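Local atomic coordinates of putative glycosyltransferase (GalT1) (Streptococcus parasanguinis FW213, PDB entry 5HEA), a protein that probably transfers a sugar from a nucleotide-activated donor, this chain being the C-terminal half of the protein, with a GT-A-type domain and a helical end. Residues A[17-20]-A[21-24]; A[122-126]-A[127-131]; A[264-267]-A[268-272]; A[277-280]-A[281-285]. One frame throughout, in Å; residues are numbered along the deposited sequence.

Contact 1: A[17-20]-A[21-24]; sequences EKYL and KRCL
The first helix of the GT-A domain, helix 20-28, starts here, where the loop after strand 7-13 winds up and Tyr19 and Leu20 make its opening backbone bonds to Cys23 and Leu24. Cys23 N reaches Tyr19 O at 3.2 Å, and Leu24 N meets Leu20 O at 2.9 Å, almost straight at 174°. Water serves the N-H groups just before them: one molecule links Glu17 O to Lys21 N and a second links Lys18 O to Arg22 N, while a third joins Tyr19 O to Arg22 NE.

Arg22 runs beside the Tyr19 ring, both pointing the same way, with the guanidinium and ring planes 23° apart and NH2 3.6 Å from Tyr19 CD1. The bend at chi3 (60°) of an otherwise extended arginine lays the group there, and a salt bridge from its NH2 to Glu126 holds the end. Over one face of the tyrosine ring sits CB of Lys18. On the buried side, Leu20 CG packs 4.0 Å from Leu24 CD1, and both leucines face helix 48-58. Such a strand-loop-helix passage belongs to the Rossmann-like beta-alpha-beta half of the GT-A fold.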
loop_
_atom_site.group_PDB
_atom_site.type_symbol
_atom_site.label_atom_id
_atom_site.label_comp_id
_atom_site.label_asym_id
_atom_site.label_seq_id
_atom_site.Cartn_x
_atom_site.Cartn_y
_atom_site.Cartn_z
ATOM N N GLU A 17 3.627 -8.885 29.817
ATOM C CA GLU A 17 4.682 -8.850 30.840
ATOM C C GLU A 17 4.164 -8.781 32.290
ATOM O O GLU A 17 4.789 -9.315 33.202
ATOM C CB GLU A 17 5.674 -7.709 30.571
ATOM C CG GLU A 17 5.159 -6.316 30.911
ATOM C CD GLU A 17 6.166 -5.208 30.600
ATOM O OE1 GLU A 17 7.268 -5.502 30.079
ATOM O OE2 GLU A 17 5.847 -4.032 30.874
ATOM N N LYS A 18 3.025 -8.129 32.498
ATOM C CA LYS A 18 2.499 -7.952 33.851
ATOM C C LYS A 18 1.882 -9.233 34.401
ATOM O O LYS A 18 1.782 -9.404 35.612
ATOM C CB LYS A 18 1.468 -6.819 33.885
ATOM C CG LYS A 18 2.050 -5.438 33.606
ATOM C CD LYS A 18 1.006 -4.342 33.779
ATOM C CE LYS A 18 -0.063 -4.411 32.698
ATOM N NZ LYS A 18 -1.112 -3.368 32.884
ATOM N N TYR A 19 1.481 -10.140 33.514
ATOM C CA TYR A 19 0.678 -11.291 33.931
ATOM C C TYR A 19 1.318 -12.651 33.682
ATOM O O TYR A 19 0.858 -13.667 34.211
ATOM C CB TYR A 19 -0.670 -11.236 33.224
ATOM C CG TYR A 19 -1.353 -9.904 33.398
ATOM C CD1 TYR A 19 -1.788 -9.483 34.649
ATOM C CD2 TYR A 19 -1.553 -9.060 32.312
ATOM C CE1 TYR A 19 -2.413 -8.260 34.815
ATOM C CE2 TYR A 19 -2.174 -7.841 32.467
ATOM C CZ TYR A 19 -2.607 -7.447 33.716
ATOM O OH TYR A 19 -3.229 -6.228 33.856
ATOM N N LEU A 20 2.379 -12.669 32.888
ATOM C CA LEU A 20 2.955 -13.929 32.424
ATOM C C LEU A 20 3.541 -14.793 33.547
ATOM O O LEU A 20 3.365 -16.022 33.555
ATOM C CB LEU A 20 3.998 -13.659 31.333
ATOM C CG LEU A 20 4.584 -14.864 30.596
ATOM C CD1 LEU A 20 3.504 -15.712 29.937
ATOM C CD2 LEU A 20 5.584 -14.379 29.546
ATOM N N LYS A 21 4.237 -14.172 34.498
ATOM C CA LYS A 21 4.864 -14.938 35.581
ATOM C C LYS A 21 3.812 -15.639 36.450
ATOM O O LYS A 21 3.976 -16.795 36.836
ATOM C CB LYS A 21 5.773 -14.046 36.462
ATOM C CG LYS A 21 7.005 -13.458 35.754
ATOM C CD LYS A 21 8.039 -12.884 36.746
ATOM C CE LYS A 21 7.821 -11.398 37.044
ATOM N NZ LYS A 21 8.730 -10.884 38.138
ATOM N N ARG A 22 2.730 -14.932 36.759
ATOM C CA ARG A 22 1.632 -15.531 37.506
ATOM C C ARG A 22 1.059 -16.745 36.757
ATOM O O ARG A 22 0.840 -17.804 37.354
ATOM C CB ARG A 22 0.539 -14.497 37.780
ATOM C CG ARG A 22 -0.591 -15.019 38.653
ATOM C CD ARG A 22 -1.660 -13.961 38.822
ATOM N NE ARG A 22 -2.237 -13.576 37.534
ATOM C CZ ARG A 22 -3.012 -12.514 37.356
ATOM N NH1 ARG A 22 -3.302 -11.718 38.380
ATOM N NH2 ARG A 22 -3.502 -12.246 36.161
ATOM N N CYS A 23 0.858 -16.601 35.452
ATOM C CA CYS A 23 0.359 -17.716 34.644
ATOM C C CYS A 23 1.301 -18.915 34.722
ATOM O O CYS A 23 0.897 -20.016 35.101
ATOM C CB CYS A 23 0.174 -17.286 33.187
ATOM S SG CYS A 23 -0.337 -18.650 32.091
ATOM N N LEU A 24 2.569 -18.689 34.389
ATOM C CA LEU A 24 3.548 -19.764 34.342
ATOM C C LEU A 24 3.803 -20.420 35.713
ATOM O O LEU A 24 3.972 -21.636 35.788
ATOM C CB LEU A 24 4.852 -19.273 33.704
ATOM C CG LEU A 24 4.727 -18.839 32.229
ATOM C CD1 LEU A 24 6.069 -18.408 31.660
ATOM C CD2 LEU A 24 4.118 -19.940 31.377
HETATM O O HOH W 1 4.913 -11.325 34.779
HETATM O O HOH W 2 2.848 -11.950 36.621
HETATM O O HOH W 3 -1.747 -14.586 34.869
#

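Contact 2: A[122-126]-A[127-131]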
loop_
_atom_site.group_PDB
_atom_site.type_symbol
_atom_site.label_atom_id
_atom_site.label_comp_id
_atom_site.label_asym_id
_atom_site.label_seq_id
_atom_site.Cartn_x
_atom_site.Cartn_y
_atom_site.Cartn_z
ATOM N N ASN A 122 -13.752 -19.317 37.317
ATOM C CA ASN A 122 -14.145 -18.218 38.181
ATOM C C ASN A 122 -13.340 -17.038 37.674
ATOM O O ASN A 122 -12.523 -17.198 36.771
ATOM C CB ASN A 122 -13.856 -18.541 39.653
ATOM C CG ASN A 122 -14.983 -19.319 40.307
ATOM O OD1 ASN A 122 -16.147 -19.119 39.975
ATOM N ND2 ASN A 122 -14.645 -20.216 41.229
ATOM N N SER A 123 -13.572 -15.855 38.212
ATOM C CA SER A 123 -12.860 -14.689 37.705
ATOM C C SER A 123 -12.028 -13.993 38.780
ATOM O O SER A 123 -12.263 -14.166 39.980
ATOM C CB SER A 123 -13.824 -13.710 37.029
ATOM O OG SER A 123 -14.864 -13.350 37.908
ATOM N N PHE A 124 -11.028 -13.242 38.325
ATOM C CA PHE A 124 -10.218 -12.397 39.186
ATOM C C PHE A 124 -10.252 -10.984 38.626
ATOM O O PHE A 124 -9.874 -10.761 37.479
ATOM C CB PHE A 124 -8.778 -12.896 39.257
ATOM C CG PHE A 124 -7.911 -12.120 40.217
ATOM C CD1 PHE A 124 -8.087 -12.247 41.588
ATOM C CD2 PHE A 124 -6.919 -11.265 39.748
ATOM C CE1 PHE A 124 -7.287 -11.538 42.478
ATOM C CE2 PHE A 124 -6.112 -10.556 40.634
ATOM C CZ PHE A 124 -6.295 -10.693 41.997
ATOM N N ASN A 125 -10.733 -10.046 39.439
ATOM C CA ASN A 125 -10.866 -8.644 39.058
ATOM C C ASN A 125 -9.532 -7.967 39.340
ATOM O O ASN A 125 -9.201 -7.762 40.496
ATOM C CB ASN A 125 -11.983 -8.010 39.904
ATOM C CG ASN A 125 -12.202 -6.512 39.618
ATOM O OD1 ASN A 125 -11.285 -5.777 39.257
ATOM N ND2 ASN A 125 -13.435 -6.063 39.805
ATOM N N GLU A 126 -8.775 -7.628 38.293
ATOM C CA GLU A 126 -7.445 -7.021 38.461
ATOM C C GLU A 126 -7.496 -5.629 39.080
ATOM O O GLU A 126 -6.586 -5.229 39.821
ATOM C CB GLU A 126 -6.719 -6.922 37.121
ATOM C CG GLU A 126 -6.418 -8.257 36.462
ATOM C CD GLU A 126 -5.290 -9.019 37.137
ATOM O OE1 GLU A 126 -4.556 -8.433 37.971
ATOM O OE2 GLU A 126 -5.139 -10.214 36.827
ATOM N N ASP A 127 -8.554 -4.888 38.763
ATOM C CA ASP A 127 -8.712 -3.523 39.256
ATOM C C ASP A 127 -8.876 -3.475 40.771
ATOM O O ASP A 127 -8.432 -2.527 41.419
ATOM C CB ASP A 127 -9.901 -2.841 38.574
ATOM C CG ASP A 127 -9.782 -2.848 37.056
ATOM O OD1 ASP A 127 -8.680 -2.544 36.543
ATOM O OD2 ASP A 127 -10.783 -3.175 36.376
ATOM N N ARG A 128 -9.512 -4.500 41.332
ATOM C CA ARG A 128 -9.741 -4.555 42.771
ATOM C C ARG A 128 -8.990 -5.695 43.462
ATOM O O ARG A 128 -9.124 -5.875 44.663
ATOM C CB ARG A 128 -11.245 -4.660 43.068
ATOM C CG ARG A 128 -12.004 -3.353 42.805
ATOM C CD ARG A 128 -13.500 -3.470 43.080
ATOM N NE ARG A 128 -13.819 -3.577 44.504
ATOM C CZ ARG A 128 -14.020 -2.538 45.314
ATOM N NH1 ARG A 128 -13.918 -1.296 44.854
ATOM N NH2 ARG A 128 -14.318 -2.739 46.591
ATOM N N GLN A 129 -8.219 -6.462 42.691
ATOM C CA GLN A 129 -7.480 -7.613 43.217
ATOM C C GLN A 129 -8.371 -8.527 44.055
ATOM O O GLN A 129 -8.022 -8.886 45.171
ATOM C CB GLN A 129 -6.250 -7.158 44.025
ATOM C CG GLN A 129 -5.208 -6.421 43.178
ATOM C CD GLN A 129 -4.557 -7.334 42.158
ATOM O OE1 GLN A 129 -3.932 -8.332 42.523
ATOM N NE2 GLN A 129 -4.712 -7.011 40.869
ATOM N N SER A 130 -9.535 -8.888 43.525
ATOM C CA SER A 130 -10.458 -9.735 44.274
ATOM C C SER A 130 -11.052 -10.830 43.390
ATOM O O SER A 130 -11.352 -10.605 42.219
ATOM C CB SER A 130 -11.580 -8.899 44.888
ATOM O OG SER A 130 -12.304 -8.232 43.871
ATOM N N PHE A 131 -11.207 -12.019 43.963
ATOM C CA PHE A 131 -11.810 -13.128 43.247
ATOM C C PHE A 131 -13.314 -12.985 43.244
ATOM O O PHE A 131 -13.913 -12.514 44.211
ATOM C CB PHE A 131 -11.454 -14.452 43.910
ATOM C CG PHE A 131 -10.027 -14.856 43.737
ATOM C CD1 PHE A 131 -9.642 -15.619 42.648
ATOM C CD2 PHE A 131 -9.072 -14.497 44.681
ATOM C CE1 PHE A 131 -8.316 -16.010 42.489
ATOM C CE2 PHE A 131 -7.749 -14.881 44.537
ATOM C CZ PHE A 131 -7.367 -15.642 43.438
#
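Backbone bonds close the hairpin between Asn125 and Ser130: Asn125 N gives a nearly straight bond to Ser130 O (2.9 Å), and Ser130 N returns one of 3.2 Å to Asn125 O. Gln129 and Ser130 both lie opposite Asn125, a G1 beta bulge, with Gln129 in the left-handed helical region (phi 49°, psi 49°). One pair further on, Phe124 and Phe131 form a non-hydrogen-bonded pair.

Side-chain polar bonds fasten the turn itself. Asn125 OD1 accepts from Arg128 N at 3.0 Å, the donor standing above the amide carbonyl plane and away from a lone pair. Gln129 folds back at chi2 (-67°) and its NE2 serves two acceptors, both near the plane of its amide: Glu126 O at 2.8 Å, met on a lone pair, and Glu126 OE1 at 3.2 Å, met on the anti side and well out of the carboxylate plane.

Aromatic contacts lie on the face carrying Phe124 and Phe131. The edge of Phe124 is presented to the face of Phe131, CD1 standing over the centre of that ring, with centroids 4.8 Å apart. At another part of the Phe124 edge, Gln129 OE1 comes within 3.4 Å of CZ.

Strand 116-125 is flanked by strand 130-132 on one edge and by strand 204-217 on the other, which supplies Tyr214 to the Phe131 ring and Ser216 to Glu126 OE2; the same carboxylate oxygen takes the salt bridge from Arg22 of helix 20-28.

Contact 3: A[264-267]-A[268-272]; sequences KKCC and EDALR
Lys265 and Asp269, one helical turn apart, slant across each other on the outer side of helix 253-272. The lysine chain leaves with CG opposite the backbone N (chi1 -174°), runs extended, and turns only at chi4 (-60°), bringing NZ to 3.3 Å from Asp269 OD2 in a salt bridge whose hydrogen bond is weak. OD2 also rests 3.5 Å from Lys265 CG, and this one oxygen thus touches both the start of the aliphatic chain and its charged end.

The next turn carries a second ion pair, differently built. Arg272 approaches Glu268 side-on, and NE and NH2 both bind the single oxygen OE2, at 3.2 and 3.1 Å. This oxygen lies within 4° of the guanidinium plane in both bonds, but NE comes from the anti side, tilted out of the carboxylate plane, whereas NH2 arrives nearly along the C-O bond.

On the inward side Ala270 CB lies close against Cys266 O, whose carbonyl accepts Ala270 N at 2.8 Å, and the Cys266 sulfur is 4.4 Å from the methyl. Asp269 N bonds Lys265 O at 2.9 Å.

Cys266 and Cys267 are joined to helix 276-291 by disulfides to Cys282 and Cys283. Helix 231-247 packs on Cys266 through Ile231, Met234 and Ile235, while Leu271, beside Ile276 and Tyr279, also touches His66 of the second subunit.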
loop_
_atom_site.group_PDB
_atom_site.type_symbol
_atom_site.label_atom_id
_atom_site.label_comp_id
_atom_site.label_asym_id
_atom_site.label_seq_id
_atom_site.Cartn_x
_atom_site.Cartn_y
_atom_site.Cartn_z
ATOM N N LYS A 264 -28.987 -8.220 16.531
ATOM C CA LYS A 264 -29.439 -7.027 17.252
ATOM C C LYS A 264 -28.247 -6.187 17.685
ATOM O O LYS A 264 -28.230 -4.969 17.503
ATOM C CB LYS A 264 -30.257 -7.417 18.489
ATOM C CG LYS A 264 -31.759 -7.486 18.247
ATOM C CD LYS A 264 -32.536 -7.972 19.474
ATOM C CE LYS A 264 -32.547 -9.500 19.577
ATOM N NZ LYS A 264 -33.117 -10.156 18.357
ATOM N N LYS A 265 -27.252 -6.849 18.265
ATOM C CA LYS A 265 -26.044 -6.173 18.720
ATOM C C LYS A 265 -25.270 -5.568 17.542
ATOM O O LYS A 265 -24.828 -4.423 17.606
ATOM C CB LYS A 265 -25.159 -7.148 19.502
ATOM C CG LYS A 265 -23.945 -6.506 20.140
ATOM C CD LYS A 265 -23.283 -7.441 21.144
ATOM C CE LYS A 265 -22.161 -6.735 21.909
ATOM N NZ LYS A 265 -21.068 -6.227 21.021
ATOM N N CYS A 266 -25.114 -6.350 16.473
ATOM C CA CYS A 266 -24.412 -5.914 15.271
ATOM C C CYS A 266 -25.101 -4.718 14.618
ATOM O O CYS A 266 -24.448 -3.762 14.213
ATOM C CB CYS A 266 -24.337 -7.071 14.267
ATOM S SG CYS A 266 -23.902 -6.568 12.564
ATOM N N CYS A 267 -26.424 -4.792 14.514
ATOM C CA CYS A 267 -27.225 -3.763 13.862
ATOM C C CYS A 267 -26.939 -2.385 14.470
ATOM O O CYS A 267 -26.735 -1.401 13.750
ATOM C CB CYS A 267 -28.710 -4.115 13.988
ATOM S SG CYS A 267 -29.871 -2.912 13.258
ATOM N N GLU A 268 -26.897 -2.338 15.801
ATOM C CA GLU A 268 -26.644 -1.105 16.538
ATOM C C GLU A 268 -25.163 -0.722 16.570
ATOM O O GLU A 268 -24.798 0.414 16.253
ATOM C CB GLU A 268 -27.167 -1.221 17.973
ATOM C CG GLU A 268 -26.663 -0.103 18.864
ATOM C CD GLU A 268 -27.487 0.082 20.125
ATOM O OE1 GLU A 268 -28.098 -0.903 20.604
ATOM O OE2 GLU A 268 -27.523 1.226 20.630
ATOM N N ASP A 269 -24.307 -1.669 16.941
ATOM C CA ASP A 269 -22.885 -1.362 17.108
ATOM C C ASP A 269 -22.110 -1.128 15.818
ATOM O O ASP A 269 -21.156 -0.352 15.804
ATOM C CB ASP A 269 -22.190 -2.416 17.954
ATOM C CG ASP A 269 -22.620 -2.354 19.406
ATOM O OD1 ASP A 269 -23.122 -1.284 19.824
ATOM O OD2 ASP A 269 -22.459 -3.368 20.117
ATOM N N ALA A 270 -22.498 -1.802 14.744
ATOM C CA ALA A 270 -21.897 -1.517 13.442
ATOM C C ALA A 270 -22.137 -0.055 13.058
ATOM O O ALA A 270 -21.233 0.632 12.576
ATOM C CB ALA A 270 -22.469 -2.455 12.371
ATOM N N LEU A 271 -23.364 0.418 13.274
ATOM C CA LEU A 271 -23.713 1.785 12.919
ATOM C C LEU A 271 -22.922 2.779 13.767
ATOM O O LEU A 271 -22.452 3.789 13.258
ATOM C CB LEU A 271 -25.217 2.025 13.067
ATOM C CG LEU A 271 -25.743 3.425 12.698
ATOM C CD1 LEU A 271 -25.416 3.784 11.255
ATOM C CD2 LEU A 271 -27.254 3.528 12.938
ATOM N N ARG A 272 -22.787 2.492 15.057
ATOM C CA ARG A 272 -22.004 3.341 15.947
ATOM C C ARG A 272 -20.547 3.418 15.527
ATOM O O ARG A 272 -19.887 4.436 15.744
ATOM C CB ARG A 272 -22.089 2.828 17.381
ATOM C CG ARG A 272 -23.440 3.083 18.027
ATOM C CD ARG A 272 -23.497 2.521 19.442
ATOM N NE ARG A 272 -24.805 2.753 20.051
ATOM C CZ ARG A 272 -25.129 3.861 20.709
ATOM N NH1 ARG A 272 -24.236 4.833 20.837
ATOM N NH2 ARG A 272 -26.340 3.993 21.238
#

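Contact 4: A[277-280]-A[281-285]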
loop_
_atom_site.group_PDB
_atom_site.type_symbol
_atom_site.label_atom_id
_atom_site.label_comp_id
_atom_site.label_asym_id
_atom_site.label_seq_id
_atom_site.Cartn_x
_atom_site.Cartn_y
_atom_site.Cartn_z
ATOM N N GLU A 277 -21.827 -0.861 5.621
ATOM C CA GLU A 277 -22.330 -2.021 4.889
ATOM C C GLU A 277 -22.730 -3.156 5.846
ATOM O O GLU A 277 -23.751 -3.825 5.656
ATOM C CB GLU A 277 -21.333 -2.535 3.853
ATOM C CG GLU A 277 -21.887 -3.741 3.112
ATOM C CD GLU A 277 -21.024 -4.170 1.949
ATOM O OE1 GLU A 277 -19.800 -4.332 2.134
ATOM O OE2 GLU A 277 -21.575 -4.343 0.845
ATOM N N LEU A 278 -21.930 -3.355 6.887
ATOM C CA LEU A 278 -22.263 -4.345 7.904
ATOM C C LEU A 278 -23.580 -3.992 8.589
ATOM O O LEU A 278 -24.435 -4.859 8.788
ATOM C CB LEU A 278 -21.129 -4.453 8.919
ATOM C CG LEU A 278 -21.308 -5.500 10.006
ATOM C CD1 LEU A 278 -21.421 -6.886 9.367
ATOM C CD2 LEU A 278 -20.125 -5.417 10.952
ATOM N N TYR A 279 -23.756 -2.715 8.935
ATOM C CA TYR A 279 -25.003 -2.278 9.561
ATOM C C TYR A 279 -26.208 -2.596 8.680
ATOM O O TYR A 279 -27.216 -3.129 9.149
ATOM C CB TYR A 279 -24.945 -0.781 9.922
ATOM C CG TYR A 279 -26.226 -0.007 9.649
ATOM C CD1 TYR A 279 -27.248 0.048 10.590
ATOM C CD2 TYR A 279 -26.401 0.675 8.453
ATOM C CE1 TYR A 279 -28.420 0.760 10.335
ATOM C CE2 TYR A 279 -27.568 1.381 8.191
ATOM C CZ TYR A 279 -28.566 1.420 9.135
ATOM O OH TYR A 279 -29.717 2.128 8.863
ATOM N N GLN A 280 -26.084 -2.291 7.396
ATOM C CA GLN A 280 -27.155 -2.535 6.440
ATOM C C GLN A 280 -27.516 -4.024 6.398
ATOM O O GLN A 280 -28.698 -4.384 6.430
ATOM C CB GLN A 280 -26.734 -2.028 5.052
ATOM C CG GLN A 280 -27.704 -2.354 3.918
ATOM C CD GLN A 280 -27.255 -3.531 3.025
ATOM O OE1 GLN A 280 -26.100 -3.620 2.586
ATOM N NE2 GLN A 280 -28.191 -4.434 2.743
ATOM N N GLN A 281 -26.498 -4.883 6.347
ATOM C CA GLN A 281 -26.721 -6.320 6.212
ATOM C C GLN A 281 -27.409 -6.890 7.445
ATOM O O GLN A 281 -28.393 -7.631 7.330
ATOM C CB GLN A 281 -25.400 -7.058 5.915
ATOM C CG GLN A 281 -24.870 -6.835 4.482
ATOM C CD GLN A 281 -25.630 -7.649 3.420
ATOM O OE1 GLN A 281 -26.146 -8.743 3.700
ATOM N NE2 GLN A 281 -25.695 -7.114 2.194
ATOM N N CYS A 282 -26.897 -6.532 8.623
ATOM C CA CYS A 282 -27.453 -7.015 9.885
ATOM C C CYS A 282 -28.859 -6.517 10.152
ATOM O O CYS A 282 -29.718 -7.265 10.625
ATOM C CB CYS A 282 -26.557 -6.606 11.057
ATOM S SG CYS A 282 -25.017 -7.558 11.145
ATOM N N CYS A 283 -29.094 -5.238 9.887
ATOM C CA CYS A 283 -30.438 -4.700 10.058
ATOM C C CYS A 283 -31.440 -5.331 9.122
ATOM O O CYS A 283 -32.588 -5.549 9.499
ATOM C CB CYS A 283 -30.451 -3.182 9.884
ATOM S SG CYS A 283 -29.714 -2.376 11.289
ATOM N N ASN A 284 -31.018 -5.618 7.898
ATOM C CA ASN A 284 -31.909 -6.275 6.947
ATOM C C ASN A 284 -32.244 -7.689 7.402
ATOM O O ASN A 284 -33.403 -8.096 7.362
ATOM C CB ASN A 284 -31.300 -6.284 5.545
ATOM C CG ASN A 284 -32.045 -7.202 4.582
ATOM O OD1 ASN A 284 -33.249 -7.057 4.358
ATOM N ND2 ASN A 284 -31.323 -8.139 3.996
ATOM N N LYS A 285 -31.217 -8.422 7.830
ATOM C CA LYS A 285 -31.389 -9.768 8.345
ATOM C C LYS A 285 -32.328 -9.775 9.552
ATOM O O LYS A 285 -33.232 -10.608 9.640
ATOM C CB LYS A 285 -30.024 -10.414 8.669
ATOM C CG LYS A 285 -29.269 -10.849 7.412
ATOM C CD LYS A 285 -28.023 -11.691 7.723
ATOM C CE LYS A 285 -26.741 -10.920 7.439
ATOM N NZ LYS A 285 -25.506 -11.773 7.495
#
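The Tyr279 ring meets the sulfur of Cys283 obliquely: SG lies 4.3 Å from the ring centroid, 51° off the ring normal, and is 3.5 Å from CE1. The unusual chi1 of the tyrosine, 139°, swings the ring to this place, a Cys sulfur-aromatic contact in which the sulfur belongs to a disulfide with Cys267. His66 of the second subunit also meets this ring, the two planes steeply inclined. Two further flat groups are the amides of Gln280 and Gln281, neighbours in sequence that run side by side in the same direction with their planes 75° apart. Gln280 OE1 comes 3.5 Å from Gln281 NE2, while Gln280 NE2 is hydrogen-bonded to Gly180 of the third subunit and Gln281 packs on Arg197 of that subunit.

All of this rides on a regular alpha-helix, helix 276-291, the later arm of a helical hairpin whose other arm is helix 253-272. Successive i to i+4 bonds run through it: Gln281 N to Glu277 O, Cys282 N to Leu278 O at 3.0 Å, Cys283 N to Tyr279 O at 2.9 Å, and Asn284 N to Gln280 O.

The adjacent cysteines both carry SG opposite the carbonyl carbon, which turns each sulfur back beside the carbonyl oxygen one turn earlier, Leu278 O for Cys282 SG and Tyr279 O for Cys283 SG. The sulfur of Cys282, bound to Cys266, lies 4.1 Å from Leu278 CD1, and Leu278 in turn touches Cys266 of helix 253-272 and Ile231 of helix 231-247. Glu277 OE2 accepts from the backbone N of Leu185 of the third subunit.

In the fold
The four contacts form two pairs. Contacts 1 and 2 lie within the GT-A domain and meet through the Arg22-Glu126 salt bridge, 2.7 Å between NH2 and OE2; contact 1 is partly buried, its leucines covered by a helix, whereas contact 2 is a surface hairpin turn. Contacts 3 and 4, on consecutive helices with centres 9 Å apart, are partly buried and share two disulfides. About 19 Å separates the nearest atoms of contacts 2 and 3. Bridging waters mark contact 1 and an edge-to-face phenylalanine pair contact 2; the second pair combines disulfides with surface ion pairs and amides, and it alone touches other subunits of the hexamer.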